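Local structure of hybrid kinase (Caulobacter vibrioides, 6QRL) at residues Y34-V37 with S41-A44. The protein is a hybrid histidine kinase, probably autophosphorylating with ATP, whose pseudo-receiver domain, the part described here, binds the second messenger cyclic di-GMP. Residues are numbered along the deposited sequence; the frame is centred on the assembly and turned at random.
Sequences YAAV and SALA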
ATOM      1  N   TYR A  34       7.931  -5.624  -3.728  1.00 33.26           N
ATOM      2  CA  TYR A  34       8.799  -4.475  -4.109  1.00 34.98           C
ATOM      3  C   TYR A  34       8.952  -3.559  -2.886  1.00 33.89           C
ATOM      4  O   TYR A  34       8.039  -2.782  -2.612  1.00 34.06           O
ATOM      5  CB  TYR A  34       8.261  -3.759  -5.364  1.00 35.00           C
ATOM      6  CG  TYR A  34       8.248  -4.681  -6.554  1.00 36.81           C
ATOM      7  CD1 TYR A  34       7.167  -5.515  -6.754  1.00 38.35           C
ATOM      8  CD2 TYR A  34       9.342  -4.819  -7.406  1.00 38.79           C
ATOM      9  CE1 TYR A  34       7.144  -6.433  -7.792  1.00 41.50           C
ATOM     10  CE2 TYR A  34       9.337  -5.738  -8.448  1.00 41.73           C
ATOM     11  CZ  TYR A  34       8.224  -6.542  -8.649  1.00 42.78           C
ATOM     12  OH  TYR A  34       8.166  -7.495  -9.622  1.00 46.68           O
ATOM     13  N   ALA A  35      10.043  -3.711  -2.125  1.00 33.44           N
ATOM     14  CA  ALA A  35      10.274  -2.973  -0.857  1.00 33.51           C
ATOM     15  C   ALA A  35      10.826  -1.583  -1.173  1.00 34.02           C
ATOM     16  O   ALA A  35      11.714  -1.491  -2.014  1.00 33.74           O
ATOM     17  CB  ALA A  35      11.235  -3.741   0.020  1.00 34.54           C
ATOM     18  N   ALA A  36      10.307  -0.537  -0.545  1.00 33.16           N
ATOM     19  CA  ALA A  36      10.789   0.844  -0.742  1.00 33.76           C
ATOM     20  C   ALA A  36      10.735   1.635   0.567  1.00 32.13           C
ATOM     21  O   ALA A  36       9.890   1.310   1.440  1.00 30.37           O
ATOM     22  CB  ALA A  36       9.951   1.483  -1.806  1.00 36.00           C
ATOM     23  N   VAL A  37      11.543   2.691   0.697  1.00 32.07           N
ATOM     24  CA  VAL A  37      11.564   3.481   1.969  1.00 34.24           C
ATOM     25  C   VAL A  37      10.446   4.525   1.998  1.00 34.55           C
ATOM     26  O   VAL A  37      10.176   5.025   3.082  1.00 33.27           O
ATOM     27  CB  VAL A  37      12.910   4.175   2.247  1.00 36.49           C
ATOM     28  CG1 VAL A  37      13.982   3.171   2.557  1.00 39.11           C
ATOM     29  CG2 VAL A  37      13.300   5.154   1.145  1.00 37.81           C
ATOM     30  N   SER A  41       9.960   6.320  -3.859  1.00 37.30           N
ATOM     31  CA  SER A  41      10.852   5.183  -4.192  1.00 38.56           C
ATOM     32  C   SER A  41      10.008   3.960  -4.579  1.00 37.49           C
ATOM     33  O   SER A  41      10.423   3.171  -5.430  1.00 36.56           O
ATOM     34  CB  SER A  41      11.852   4.930  -3.077  1.00 40.84           C
ATOM     35  OG  SER A  41      11.177   4.560  -1.874  1.00 42.51           O
ATOM     36  N   ALA A  42       8.810   3.810  -4.022  1.00 36.26           N
ATOM     37  CA  ALA A  42       7.841   2.754  -4.400  1.00 35.22           C
ATOM     38  C   ALA A  42       7.369   2.971  -5.846  1.00 37.16           C
ATOM     39  O   ALA A  42       7.339   2.000  -6.605  1.00 40.16           O
ATOM     40  CB  ALA A  42       6.688   2.754  -3.426  1.00 34.01           C
ATOM     41  N   LEU A  43       7.069   4.203  -6.241  1.00 37.97           N
ATOM     42  CA  LEU A  43       6.657   4.514  -7.635  1.00 40.23           C
ATOM     43  C   LEU A  43       7.823   4.233  -8.589  1.00 42.20           C
ATOM     44  O   LEU A  43       7.575   3.685  -9.657  1.00 42.70           O
ATOM     45  CB  LEU A  43       6.189   5.969  -7.734  1.00 40.60           C
ATOM     46  CG  LEU A  43       4.860   6.285  -7.032  1.00 41.25           C
ATOM     47  CD1 LEU A  43       4.522   7.768  -7.188  1.00 41.82           C
ATOM     48  CD2 LEU A  43       3.718   5.429  -7.554  1.00 40.77           C
ATOM     49  N   ALA A  44       9.055   4.564  -8.216  1.00 41.63           N
ATOM     50  CA  ALA A  44      10.230   4.411  -9.109  1.00 42.70           C
ATOM     51  C   ALA A  44      10.612   2.932  -9.213  1.00 42.66           C
ATOM     52  O   ALA A  44      11.149   2.573 -10.234  1.00 44.01           O
ATOM     53  CB  ALA A  44      11.383   5.248  -8.625  1.00 42.96           C
TER
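Ala36 presses its methyl group against the first turn of the short helix that follows its strand. The tight part of the contact gathers round this one carbon. Ala36 CB lies 3.3 Å from Ser41 OG and 3.4 Å from Ala42 N, so it meets a hydroxyl and the helix backbone at once. Ala42 adds its own methyl, with 3.9 Å between Ala36 CB and Ala42 CB. These small side chains let strand and helix come close: Ala36 CA and Ala42 CA are 5.1 Å apart. With chi1 at 63°, Ser41 OG is tucked over its own backbone, and the hydroxyl points to the end of the strand. There it comes within 3.2 Å of Val37 N.

The contact packs the end of strand 32-36 on helix 39-45, just after the short connection between them, in the receiver-like fold, whose five parallel strands run in the order 2-1-3-4-5. Strand 32-36 is at one edge of this sheet and pairs with strand 8-12 through backbone bonds of Tyr34 and Ala36. In the connection, Asp38 OD1 accepts a hydrogen bond from Ser41 N near the start of the helix.

The Val37 side is looser and exposed. Here a single methyl, Val37 CG2, approaches Ser41 OG at 3.7 Å. Tyr34 begins toward the helix, but its ring swings off to pack on Ala46 and Pro47.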